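Local coordinates for protein adenylate kinase (Desulfovibrio gigas, PDB 2XB4) that probably catalyses the reversible transfer of the terminal phosphate of ATP to AMP, yielding two ADP, and carries a bound zinc ion in this structure, at residues 57-60 with 61-65; 66-69 with 70-74; 113-116 with 117-120; 139-142 with 143-146; 178-182 with 183-187. All blocks are in the same frame, centred on the assembly; numbering follows the deposited sequence.

Contact 1 (57-60 with 61-65)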
loop_
_atom_site.group_PDB
_atom_site.type_symbol
_atom_site.label_atom_id
_atom_site.label_comp_id
_atom_site.label_asym_id
_atom_site.label_seq_id
_atom_site.Cartn_x
_atom_site.Cartn_y
_atom_site.Cartn_z
ATOM N N ASP A 57 20.063 -20.546 6.824
ATOM C CA ASP A 57 19.567 -21.609 7.718
ATOM C C ASP A 57 18.992 -20.942 8.994
ATOM O O ASP A 57 19.297 -19.755 9.296
ATOM C CB ASP A 57 20.732 -22.544 8.105
ATOM C CG ASP A 57 21.296 -23.320 6.907
ATOM O OD1 ASP A 57 20.541 -23.736 5.996
ATOM O OD2 ASP A 57 22.516 -23.564 6.895
ATOM N N LEU A 58 18.152 -21.672 9.720
ATOM C CA LEU A 58 17.731 -21.174 11.021
ATOM C C LEU A 58 18.823 -21.270 12.087
ATOM O O LEU A 58 19.732 -22.094 11.999
ATOM C CB LEU A 58 16.456 -21.923 11.530
ATOM C CG LEU A 58 15.216 -21.718 10.656
ATOM C CD1 LEU A 58 13.967 -22.388 11.274
ATOM C CD2 LEU A 58 14.922 -20.212 10.434
ATOM N N VAL A 59 18.691 -20.480 13.143
ATOM C CA VAL A 59 19.637 -20.644 14.260
ATOM C C VAL A 59 19.228 -21.909 15.048
ATOM O O VAL A 59 18.026 -22.126 15.287
ATOM C CB VAL A 59 19.617 -19.405 15.152
ATOM C CG1 VAL A 59 20.539 -19.585 16.404
ATOM C CG2 VAL A 59 19.899 -18.094 14.305
ATOM N N PRO A 60 20.177 -22.774 15.405
ATOM C CA PRO A 60 19.790 -23.975 16.150
ATOM C C PRO A 60 19.287 -23.639 17.575
ATOM O O PRO A 60 19.714 -22.646 18.153
ATOM C CB PRO A 60 21.129 -24.799 16.260
ATOM C CG PRO A 60 22.005 -24.249 15.183
ATOM C CD PRO A 60 21.613 -22.751 15.103
ATOM N N ASP A 61 18.436 -24.493 18.143
ATOM C CA ASP A 61 17.876 -24.280 19.491
ATOM C C ASP A 61 18.945 -24.180 20.537
ATOM O O ASP A 61 18.759 -23.418 21.493
ATOM C CB ASP A 61 16.914 -25.412 19.885
ATOM C CG ASP A 61 15.774 -25.615 18.902
ATOM O OD1 ASP A 61 15.312 -24.637 18.224
ATOM O OD2 ASP A 61 15.305 -26.805 18.844
ATOM N N ASP A 62 20.110 -24.845 20.340
ATOM C CA ASP A 62 21.192 -24.732 21.326
ATOM C C ASP A 62 21.920 -23.414 21.325
ATOM O O ASP A 62 22.788 -23.174 22.176
ATOM C CB ASP A 62 22.161 -25.934 21.344
ATOM C CG ASP A 62 23.047 -26.069 20.072
ATOM O OD1 ASP A 62 23.155 -25.166 19.187
ATOM O OD2 ASP A 62 23.707 -27.148 20.000
ATOM N N ILE A 63 21.564 -22.537 20.365
ATOM C CA ILE A 63 22.071 -21.193 20.383
ATOM C C ILE A 63 20.924 -20.217 20.725
ATOM O O ILE A 63 21.118 -19.273 21.491
ATOM C CB ILE A 63 22.712 -20.809 19.001
ATOM C CG1 ILE A 63 23.995 -21.649 18.767
ATOM C CG2 ILE A 63 23.046 -19.355 18.986
ATOM C CD1 ILE A 63 24.589 -21.436 17.367
ATOM N N THR A 64 19.745 -20.435 20.165
ATOM C CA THR A 64 18.595 -19.576 20.409
ATOM C C THR A 64 18.164 -19.576 21.918
ATOM O O THR A 64 17.922 -18.516 22.495
ATOM C CB THR A 64 17.419 -20.088 19.553
ATOM O OG1 THR A 64 17.740 -19.844 18.160
ATOM C CG2 THR A 64 16.179 -19.283 19.899
ATOM N N ILE A 65 18.124 -20.743 22.559
ATOM C CA ILE A 65 17.646 -20.813 23.938
ATOM C C ILE A 65 18.629 -20.024 24.824
ATOM O O ILE A 65 18.182 -19.156 25.553
ATOM C CB ILE A 65 17.552 -22.263 24.433
ATOM C CG1 ILE A 65 16.430 -23.024 23.667
ATOM C CG2 ILE A 65 17.265 -22.298 25.964
ATOM C CD1 ILE A 65 15.099 -22.538 23.927
HETATM O O HOH W 1 16.349 -24.190 15.059
HETATM O O HOH W 2 16.085 -20.653 16.292
#
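Val59 leans its CG1 methyl into the first turn of the helix that follows it, touching CB of Ile63 at 3.6 Å and passing 3.3 Å from OG1 of Thr64. That methyl stands anti to the backbone N (chi1 176°), the setting that turns it toward the helix, and the side chains of Val59 and Ile63 meet at about a right angle. Pro60 instead lies alongside Ile63, ring CD against CD1. A single acceptor serves two donors here: the carbonyl O of Pro60 takes the N-H of Ile63 at 2.9 Å, from above the carbonyl plane, and the N-H of Thr64 at 3.0 Å, within that plane. Pro60 occupies the N-cap position of helix 61-75, and the chain passes straight into that helix from the segment predicted to contact AMP, Asp57 to Val59, at the end of the predicted NMP-binding region. A water joins the two sides, donating to Val59 O at 2.6 Å and lying equally close to Thr64 OG1. A second water donates to Val59 O at 2.7 Å and only weakly to Asp61 OD1. Further out, Phe35 of helix 31-40 packs on both Val59 and Thr64, while Phe52 of helix 50-53 covers Pro60 and Ile63. Asp61 rests on Val90 and Gln91 of helix 89-101, its OD2 forming a long, weak ion pair with Lys94.

Contact 2 (66-69 with 70-74)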
loop_
_atom_site.group_PDB
_atom_site.type_symbol
_atom_site.label_atom_id
_atom_site.label_comp_id
_atom_site.label_asym_id
_atom_site.label_seq_id
_atom_site.Cartn_x
_atom_site.Cartn_y
_atom_site.Cartn_z
ATOM N N PRO A 66 19.965 -20.261 24.705
ATOM C CA PRO A 66 20.865 -19.371 25.512
ATOM C C PRO A 66 20.723 -17.874 25.208
ATOM O O PRO A 66 20.846 -17.044 26.123
ATOM C CB PRO A 66 22.277 -19.859 25.165
ATOM C CG PRO A 66 22.146 -21.204 24.578
ATOM C CD PRO A 66 20.681 -21.465 24.194
ATOM N N MET A 67 20.483 -17.521 23.957
ATOM C CA MET A 67 20.168 -16.120 23.666
ATOM C C MET A 67 18.994 -15.593 24.424
ATOM O O MET A 67 19.082 -14.458 24.962
ATOM C CB MET A 67 19.893 -15.911 22.171
ATOM C CG MET A 67 21.131 -16.017 21.396
ATOM S SD MET A 67 20.965 -15.615 19.584
ATOM C CE MET A 67 22.429 -14.781 19.304
ATOM N N VAL A 68 17.878 -16.331 24.375
ATOM C CA VAL A 68 16.699 -15.919 25.082
ATOM C C VAL A 68 17.039 -15.738 26.575
ATOM O O VAL A 68 16.720 -14.697 27.193
ATOM C CB VAL A 68 15.509 -16.939 24.879
ATOM C CG1 VAL A 68 14.372 -16.574 25.862
ATOM C CG2 VAL A 68 15.079 -16.948 23.381
ATOM N N LEU A 69 17.703 -16.733 27.169
ATOM C CA LEU A 69 17.982 -16.621 28.627
ATOM C C LEU A 69 18.886 -15.425 28.944
ATOM O O LEU A 69 18.681 -14.775 30.005
ATOM C CB LEU A 69 18.684 -17.865 29.148
ATOM C CG LEU A 69 17.779 -18.950 29.728
ATOM C CD1 LEU A 69 17.424 -18.496 31.158
ATOM C CD2 LEU A 69 16.574 -19.270 28.817
ATOM N N GLU A 70 19.875 -15.125 28.073
ATOM C CA GLU A 70 20.744 -13.982 28.301
ATOM C C GLU A 70 19.959 -12.676 28.289
ATOM O O GLU A 70 20.266 -11.749 29.047
ATOM C CB GLU A 70 21.866 -13.865 27.243
ATOM C CG GLU A 70 22.935 -14.904 27.506
ATOM C CD GLU A 70 24.303 -14.637 26.838
ATOM O OE1 GLU A 70 24.471 -13.740 25.931
ATOM O OE2 GLU A 70 25.230 -15.431 27.213
ATOM N N THR A 71 18.995 -12.560 27.373
ATOM C CA THR A 71 18.130 -11.365 27.309
ATOM C C THR A 71 17.224 -11.232 28.519
ATOM O O THR A 71 17.051 -10.145 29.090
ATOM C CB THR A 71 17.301 -11.397 25.954
ATOM O OG1 THR A 71 18.297 -11.298 24.913
ATOM C CG2 THR A 71 16.387 -10.138 25.810
ATOM N N LEU A 72 16.654 -12.350 28.934
ATOM C CA LEU A 72 15.803 -12.372 30.146
ATOM C C LEU A 72 16.563 -11.930 31.398
ATOM O O LEU A 72 16.027 -11.195 32.238
ATOM C CB LEU A 72 15.217 -13.751 30.323
ATOM C CG LEU A 72 14.212 -14.250 29.293
ATOM C CD1 LEU A 72 13.820 -15.733 29.668
ATOM C CD2 LEU A 72 12.942 -13.311 29.079
ATOM N N GLU A 73 17.825 -12.361 31.504
ATOM C CA GLU A 73 18.719 -11.985 32.618
ATOM C C GLU A 73 19.089 -10.524 32.611
ATOM O O GLU A 73 19.253 -9.901 33.671
ATOM C CB GLU A 73 20.006 -12.758 32.574
ATOM C CG GLU A 73 19.833 -14.137 33.082
ATOM C CD GLU A 73 21.117 -14.958 33.021
ATOM O OE1 GLU A 73 21.963 -14.740 32.090
ATOM O OE2 GLU A 73 21.275 -15.815 33.928
ATOM N N SER A 74 19.262 -10.007 31.416
ATOM C CA SER A 74 19.793 -8.676 31.177
ATOM C C SER A 74 18.647 -7.601 31.181
ATOM O O SER A 74 18.706 -6.639 31.938
ATOM C CB SER A 74 20.517 -8.747 29.824
ATOM O OG SER A 74 20.661 -7.475 29.258
#
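Val68 and Leu72, one helical turn apart, supply the apolar side-chain contact: CG1 of Val68 meets CD1 of Leu72 at 3.9 Å, and the two side chains run side by side in the same direction. Leu72 has its CG anti to the carbonyl carbon (chi1 -67°), which folds the branch back over the preceding turn until CG lies 3.3 Å from Val68 O. The aliphatic parts of the two glutamates repeat this pattern, with Glu70 CG 3.3 Å from Pro66 O and Glu73 CG equally close to Leu69 O; beyond CG both chains extend outward, and Glu73 reaches a long, weak ion pair with Lys102. Backbone hydrogen bonds form the second group. Each carbonyl from Pro66 to Leu69 accepts the N-H four residues on, so that Glu70 N pairs with Pro66 O, Thr71 N with Met67 O, Leu72 N with Val68 O and Glu73 N with Leu69 O. The bond from Leu72 N to Val68 O, 2.9 Å long, is the straightest of the four, at 167° through the hydrogen. Pro66, having no N-H to give to the turn before, marks a kink. Packing on neighbouring elements is the third group: Val68 and Thr71 face Ile34 of helix 31-40, Leu69 and Leu72 face Leu95 and Leu99 of helix 89-101, and Ile29 of strand 27-30 lies against Thr71 and Leu72. The whole is an alpha-helical segment, kinked at Pro66 and continuous beyond it, largely buried between neighbouring helices and an outer strand of the central parallel sheet.

Contact 3 (113-116 with 117-120)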
loop_
_atom_site.group_PDB
_atom_site.type_symbol
_atom_site.label_atom_id
_atom_site.label_comp_id
_atom_site.label_asym_id
_atom_site.label_seq_id
_atom_site.Cartn_x
_atom_site.Cartn_y
_atom_site.Cartn_z
ATOM N N LEU A 113 -7.478 -17.382 23.429
ATOM C CA LEU A 113 -8.147 -18.516 22.733
ATOM C C LEU A 113 -9.027 -17.876 21.709
ATOM O O LEU A 113 -9.821 -16.968 22.070
ATOM C CB LEU A 113 -9.125 -19.280 23.676
ATOM C CG LEU A 113 -8.424 -20.385 24.448
ATOM C CD1 LEU A 113 -7.496 -19.801 25.570
ATOM C CD2 LEU A 113 -9.466 -21.306 25.024
ATOM N N LEU A 114 -8.949 -18.372 20.469
ATOM C CA LEU A 114 -9.852 -17.915 19.416
ATOM C C LEU A 114 -9.922 -19.068 18.376
ATOM O O LEU A 114 -8.879 -19.626 18.042
ATOM C CB LEU A 114 -9.186 -16.630 18.795
ATOM C CG LEU A 114 -9.986 -15.623 18.024
ATOM C CD1 LEU A 114 -10.858 -14.973 19.105
ATOM C CD2 LEU A 114 -9.124 -14.600 17.478
ATOM N N PRO A 115 -11.122 -19.428 17.865
ATOM C CA PRO A 115 -11.051 -20.375 16.771
ATOM C C PRO A 115 -10.299 -19.834 15.553
ATOM O O PRO A 115 -10.367 -18.642 15.241
ATOM C CB PRO A 115 -12.539 -20.695 16.429
ATOM C CG PRO A 115 -13.353 -20.174 17.595
ATOM C CD PRO A 115 -12.517 -19.099 18.244
ATOM N N ARG A 116 -9.529 -20.716 14.917
ATOM C CA ARG A 116 -8.742 -20.318 13.752
ATOM C C ARG A 116 -9.596 -19.595 12.693
ATOM O O ARG A 116 -9.140 -18.589 12.189
ATOM C CB ARG A 116 -8.018 -21.505 13.153
ATOM C CG ARG A 116 -7.433 -21.270 11.781
ATOM C CD ARG A 116 -6.833 -22.579 11.203
ATOM N NE ARG A 116 -6.143 -22.202 9.963
ATOM C CZ ARG A 116 -5.131 -22.895 9.476
ATOM N NH1 ARG A 116 -4.737 -23.995 10.128
ATOM N NH2 ARG A 116 -4.560 -22.515 8.344
ATOM N N GLU A 117 -10.829 -20.023 12.382
ATOM C CA GLU A 117 -11.643 -19.352 11.292
ATOM C C GLU A 117 -11.954 -17.880 11.750
ATOM O O GLU A 117 -11.983 -16.930 10.933
ATOM C CB GLU A 117 -12.992 -20.092 10.908
ATOM C CG GLU A 117 -12.714 -21.432 10.161
ATOM C CD GLU A 117 -13.922 -22.053 9.306
ATOM O OE1 GLU A 117 -14.777 -22.823 9.864
ATOM O OE2 GLU A 117 -13.979 -21.793 8.053
ATOM N N VAL A 118 -12.189 -17.730 13.025
ATOM C CA VAL A 118 -12.459 -16.410 13.642
ATOM C C VAL A 118 -11.220 -15.495 13.543
ATOM O O VAL A 118 -11.308 -14.356 13.095
ATOM C CB VAL A 118 -13.005 -16.486 15.047
ATOM C CG1 VAL A 118 -13.130 -15.066 15.642
ATOM C CG2 VAL A 118 -14.425 -17.231 15.059
ATOM N N ALA A 119 -10.058 -16.026 13.964
ATOM C CA ALA A 119 -8.781 -15.318 13.848
ATOM C C ALA A 119 -8.539 -14.845 12.371
ATOM O O ALA A 119 -8.157 -13.686 12.130
ATOM C CB ALA A 119 -7.674 -16.235 14.391
ATOM N N LYS A 120 -8.698 -15.749 11.396
ATOM C CA LYS A 120 -8.431 -15.371 9.983
ATOM C C LYS A 120 -9.392 -14.269 9.572
ATOM O O LYS A 120 -9.002 -13.314 8.904
ATOM C CB LYS A 120 -8.536 -16.625 9.074
ATOM C CG LYS A 120 -8.374 -16.324 7.584
ATOM C CD LYS A 120 -8.439 -17.556 6.768
ATOM C CE LYS A 120 -8.276 -17.156 5.343
ATOM N NZ LYS A 120 -8.618 -18.290 4.475
#
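Torsions set the meeting of Leu114 and Val118: CG of Leu114 is anti to its own backbone N (chi1 -159°), as is CG1 of Val118 (chi1 175°). The two side chains cross at about a right angle, with CG of Leu114 4.0 Å from CG1 of Val118. One methyl of the leucine, CD2, takes a different neighbour and lies against Ala119, 3.7 Å from its CA and 3.8 Å from its CB. On the second branch of the valine, CG2 lies alongside the ring of Pro115, touching its CG at 4.0 Å. Leu114 and Pro115, which precede the helix, thus both pack on its first turn. Two backbone bonds tie the same turn: Ala119 N to Pro115 O at 2.9 Å, nearly straight at 171°, and Lys120 N to Arg116 O at 3.0 Å. The long chains leave this apolar patch altogether. Arg116, extended from CG to NE, carries its guanidinium to helix 167-177, where NH2 forms a salt bridge with Asp175 and a hydrogen bond with Asn171; Lys120, equally extended, reaches Glu167 at the start of that same helix in a second salt bridge. On the nucleotide side, the side chain of Leu114 lies about 4 Å from that of Ser11, a residue of the predicted ATP site that lines the tartrate pocket. With Pro115 at the N-cap, the arrangement is the strand-to-helix connection after strand 108-113 in the parallel alpha/beta core of a P-loop kinase.

Contact 4 (139-142 with 143-146). Unlike the reference sequence in segment 139-142: Asp142 (reference Glu).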
loop_
_atom_site.group_PDB
_atom_site.type_symbol
_atom_site.label_atom_id
_atom_site.label_comp_id
_atom_site.label_asym_id
_atom_site.label_seq_id
_atom_site.Cartn_x
_atom_site.Cartn_y
_atom_site.Cartn_z
ATOM N N ILE A 139 -14.910 -5.265 9.294
ATOM C CA ILE A 139 -16.140 -5.848 8.815
ATOM C C ILE A 139 -16.563 -7.148 9.574
ATOM O O ILE A 139 -17.711 -7.468 9.579
ATOM C CB ILE A 139 -16.166 -6.019 7.233
ATOM C CG1 ILE A 139 -15.133 -7.040 6.697
ATOM C CG2 ILE A 139 -15.912 -4.708 6.536
ATOM C CD1 ILE A 139 -15.500 -7.527 5.245
ATOM N N PHE A 140 -15.670 -7.800 10.297
ATOM C CA PHE A 140 -15.969 -9.070 10.969
ATOM C C PHE A 140 -16.105 -8.928 12.498
ATOM O O PHE A 140 -16.274 -9.943 13.208
ATOM C CB PHE A 140 -14.918 -10.162 10.596
ATOM C CG PHE A 140 -15.332 -11.594 10.962
ATOM C CD1 PHE A 140 -16.258 -12.331 10.172
ATOM C CD2 PHE A 140 -14.794 -12.232 12.111
ATOM C CE1 PHE A 140 -16.619 -13.642 10.556
ATOM C CE2 PHE A 140 -15.191 -13.549 12.490
ATOM C CZ PHE A 140 -16.063 -14.248 11.729
ATOM N N ILE A 141 -16.018 -7.700 13.016
ATOM C CA ILE A 141 -16.100 -7.471 14.486
ATOM C C ILE A 141 -17.259 -6.447 14.670
ATOM O O ILE A 141 -17.118 -5.228 14.305
ATOM C CB ILE A 141 -14.785 -6.916 15.075
ATOM C CG1 ILE A 141 -13.567 -7.870 14.868
ATOM C CG2 ILE A 141 -14.944 -6.710 16.531
ATOM C CD1 ILE A 141 -12.264 -7.315 15.481
ATOM N N ASP A 142 -18.388 -6.944 15.166
ATOM C CA ASP A 142 -19.667 -6.156 15.151
ATOM C C ASP A 142 -19.451 -4.826 15.848
ATOM O O ASP A 142 -19.971 -3.842 15.367
ATOM C CB ASP A 142 -20.927 -6.816 15.766
ATOM C CG ASP A 142 -22.310 -6.378 14.986
ATOM O OD1 ASP A 142 -22.505 -6.729 13.815
ATOM O OD2 ASP A 142 -23.270 -5.740 15.472
ATOM N N ALA A 143 -18.725 -4.788 16.986
ATOM C CA ALA A 143 -18.623 -3.503 17.756
ATOM C C ALA A 143 -17.894 -2.379 17.009
ATOM O O ALA A 143 -18.062 -1.164 17.332
ATOM C CB ALA A 143 -17.982 -3.711 19.109
ATOM N N ILE A 144 -17.084 -2.749 16.012
ATOM C CA ILE A 144 -16.375 -1.739 15.210
ATOM C C ILE A 144 -16.576 -1.905 13.687
ATOM O O ILE A 144 -15.693 -1.549 12.916
ATOM C CB ILE A 144 -14.847 -1.730 15.521
ATOM C CG1 ILE A 144 -14.265 -3.142 15.368
ATOM C CG2 ILE A 144 -14.609 -1.252 16.933
ATOM C CD1 ILE A 144 -12.715 -3.212 15.211
ATOM N N LYS A 145 -17.742 -2.410 13.245
ATOM C CA LYS A 145 -18.149 -2.485 11.849
ATOM C C LYS A 145 -18.119 -1.121 11.266
ATOM O O LYS A 145 -18.456 -0.154 11.988
ATOM C CB LYS A 145 -19.665 -2.819 11.735
ATOM C CG LYS A 145 -20.080 -4.143 12.034
ATOM C CD LYS A 145 -21.673 -4.189 11.844
ATOM C CE LYS A 145 -22.545 -3.018 12.521
ATOM N NZ LYS A 145 -24.006 -3.490 12.706
ATOM N N PRO A 146 -17.805 -1.006 9.956
ATOM C CA PRO A 146 -17.810 0.316 9.329
ATOM C C PRO A 146 -19.188 0.847 9.205
ATOM O O PRO A 146 -20.155 0.073 9.392
ATOM C CB PRO A 146 -17.281 0.056 7.938
ATOM C CG PRO A 146 -16.508 -1.229 8.042
ATOM C CD PRO A 146 -17.187 -2.042 9.069
#
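Asp142 offers one face of its carboxylate to Lys145. The lysine chain passes over that face on the OD1 side, with CD 3.3 Å from OD1, and its ammonium group lies well above the plane, 3.6 Å from OD2 in a long salt bridge. The bend at chi3 of Lys145 (-48°) turns the chain along the aspartate, and the two side chains point the same way. The puckered ring of Pro146 receives CG2 of Ile139 on its CG at 3.8 Å, the two side chains meeting obliquely. Ile141 and Ile144 form a separate apolar pair, lying alongside each other, CG2 of Ile141 touching CG1 of Ile144 at 3.8 Å. Two i to i+3 bonds, Ile144 N to Ile141 O (3.0 Å) and a weak one from Lys145 N to Asp142 O (3.4 Å), form a short 3-10-like turn that brings Asp142 and Lys145 to the same side. The turn belongs to the long connection between strands 128-129 and 158-159 of the small antiparallel sheet, by the fold of the family probably the LID domain, with the side chain of Pro146 about 10 Å from the zinc ion held by Cys129, His135, Cys151 and Cys154. Asp142 differs from the reference glutamate. A pair this long on an exposed loop is consistent with a loose electrostatic attraction.

Contact 5 (178-182 with 183-187)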
loop_
_atom_site.group_PDB
_atom_site.type_symbol
_atom_site.label_atom_id
_atom_site.label_comp_id
_atom_site.label_asym_id
_atom_site.label_seq_id
_atom_site.Cartn_x
_atom_site.Cartn_y
_atom_site.Cartn_z
ATOM N N TYR A 178 -1.711 -23.374 15.175
ATOM C CA TYR A 178 -2.802 -24.267 15.631
ATOM C C TYR A 178 -2.451 -25.759 15.606
ATOM O O TYR A 178 -3.293 -26.605 15.913
ATOM C CB TYR A 178 -4.056 -24.020 14.802
ATOM C CG TYR A 178 -4.775 -22.719 15.213
ATOM C CD1 TYR A 178 -5.789 -22.728 16.202
ATOM C CD2 TYR A 178 -4.461 -21.512 14.582
ATOM C CE1 TYR A 178 -6.452 -21.525 16.609
ATOM C CE2 TYR A 178 -5.118 -20.284 14.906
ATOM C CZ TYR A 178 -6.109 -20.289 15.949
ATOM O OH TYR A 178 -6.828 -19.157 16.264
ATOM N N ASN A 179 -1.190 -26.054 15.310
ATOM C CA ASN A 179 -0.662 -27.434 15.246
ATOM C C ASN A 179 -0.593 -27.956 16.702
ATOM O O ASN A 179 0.269 -27.516 17.534
ATOM C CB ASN A 179 0.699 -27.361 14.494
ATOM C CG ASN A 179 1.514 -28.616 14.588
ATOM O OD1 ASN A 179 1.090 -29.636 15.144
ATOM N ND2 ASN A 179 2.771 -28.512 14.115
ATOM N N THR A 180 -1.504 -28.863 17.045
ATOM C CA THR A 180 -1.550 -29.375 18.433
ATOM C C THR A 180 -0.675 -30.643 18.525
ATOM O O THR A 180 -0.635 -31.252 19.585
ATOM C CB THR A 180 -3.020 -29.766 18.884
ATOM O OG1 THR A 180 -3.522 -30.841 18.033
ATOM C CG2 THR A 180 -4.007 -28.597 18.869
ATOM N N VAL A 181 0.012 -31.061 17.451
ATOM C CA VAL A 181 0.950 -32.210 17.570
ATOM C C VAL A 181 2.219 -31.602 18.203
ATOM O O VAL A 181 2.695 -32.070 19.208
ATOM C CB VAL A 181 1.233 -32.896 16.237
ATOM C CG1 VAL A 181 2.267 -34.140 16.402
ATOM C CG2 VAL A 181 -0.093 -33.395 15.603
ATOM N N ASP A 182 2.823 -30.603 17.556
ATOM C CA ASP A 182 4.129 -30.085 18.054
ATOM C C ASP A 182 4.303 -28.602 17.700
ATOM O O ASP A 182 5.419 -28.088 17.753
ATOM C CB ASP A 182 5.296 -30.983 17.595
ATOM C CG ASP A 182 5.413 -31.157 16.037
ATOM O OD1 ASP A 182 4.681 -30.532 15.237
ATOM O OD2 ASP A 182 6.335 -31.908 15.630
ATOM N N GLY A 183 3.200 -27.925 17.409
ATOM C CA GLY A 183 3.287 -26.492 17.019
ATOM C C GLY A 183 3.017 -25.597 18.264
ATOM O O GLY A 183 3.275 -26.017 19.427
ATOM N N THR A 184 2.463 -24.394 18.063
ATOM C CA THR A 184 2.456 -23.481 19.210
ATOM C C THR A 184 1.398 -23.794 20.247
ATOM O O THR A 184 1.672 -23.637 21.424
ATOM C CB THR A 184 2.319 -22.043 18.708
ATOM O OG1 THR A 184 3.220 -21.901 17.611
ATOM C CG2 THR A 184 2.739 -21.075 19.815
ATOM N N LEU A 185 0.189 -24.221 19.825
ATOM C CA LEU A 185 -0.762 -24.725 20.790
ATOM C C LEU A 185 -0.210 -25.913 21.590
ATOM O O LEU A 185 -0.514 -25.993 22.808
ATOM C CB LEU A 185 -2.140 -25.151 20.126
ATOM C CG LEU A 185 -3.179 -24.053 19.804
ATOM C CD1 LEU A 185 -4.492 -24.771 19.357
ATOM C CD2 LEU A 185 -3.455 -23.146 21.077
ATOM N N ALA A 186 0.481 -26.868 20.930
ATOM C CA ALA A 186 1.078 -27.993 21.698
ATOM C C ALA A 186 2.088 -27.392 22.735
ATOM O O ALA A 186 2.141 -27.885 23.857
ATOM C CB ALA A 186 1.751 -28.963 20.752
ATOM N N ALA A 187 2.837 -26.337 22.354
ATOM C CA ALA A 187 3.757 -25.713 23.306
ATOM C C ALA A 187 3.017 -25.098 24.509
ATOM O O ALA A 187 3.433 -25.302 25.705
ATOM C CB ALA A 187 4.681 -24.655 22.631
#
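Leu185 points back from the first turn of its helix at the loop that leads into it, and two residues receive it differently. Thr180 lies alongside, both side chains directed the same way, with CG2 3.9 Å from CD1 of Leu185. The ring of Tyr178 approaches the same methyl obliquely, CD1 to CD1 at 4.0 Å. Ala186 turns its CB to the backbone, 3.5 Å from Thr180 O. Asn179 lies over the start of the helix: with CG anti to the backbone N (chi1 168°), the amide lies against Gly183, ND2 3.6 Å from its CA. Its OD1 takes two N-H groups from the same face of the amide plane, Val181 at 2.9 Å and Asp182 at 3.1 Å, an Asx turn within an Asx motif. Asp182 answers by accepting from Asn179 ND2 at OD1, 3.0 Å away, so the two side chains and the loop backbone hold the amide at both ends. The backbone O of Asn179 receives the N-H of Gly183, the N-cap residue, at 3.0 Å, and more weakly that of Ala186. Beyond the loop, Tyr178 OH reaches the chain at Leu114, the rings of His174 and Tyr178 meet edge-to-face, and Thr184 OG1 bonds the O of Arg87, a predicted AMP-binding residue. In the second subunit, Asp54 O accepts from Asn179 ND2 and Arg55 pairs with Asp182 OD2. The same two side chains that order the loop also turn polar atoms to the second subunit, whose Arg55 would probably stabilise the negative charge of Asp182.

Overall arrangement
Contacts 1 and 2 form one group within the chain and contacts 3 and 5 another, with contact 4 beside contact 3. Contacts 1 and 2 follow each other on helix 61-75, their centres 13 Å apart, on the side where AMP is predicted to bind. Contacts 3 and 5 meet near the tartrate pocket of the P-loop: Tyr178 OH lies 2.8 Å from Leu114 O, a probable hydrogen bond. Contact 4, by the zinc site, approaches contact 3 where, in one of two modelled conformers, the ring of Phe140 comes near Val118; it lies on the opposite side of the chain's centre from contact 1, 41 Å away between centres. Contact 5 is intermediate, about 10 Å from contact 1 at the nearest atoms, and both reach the second subunit.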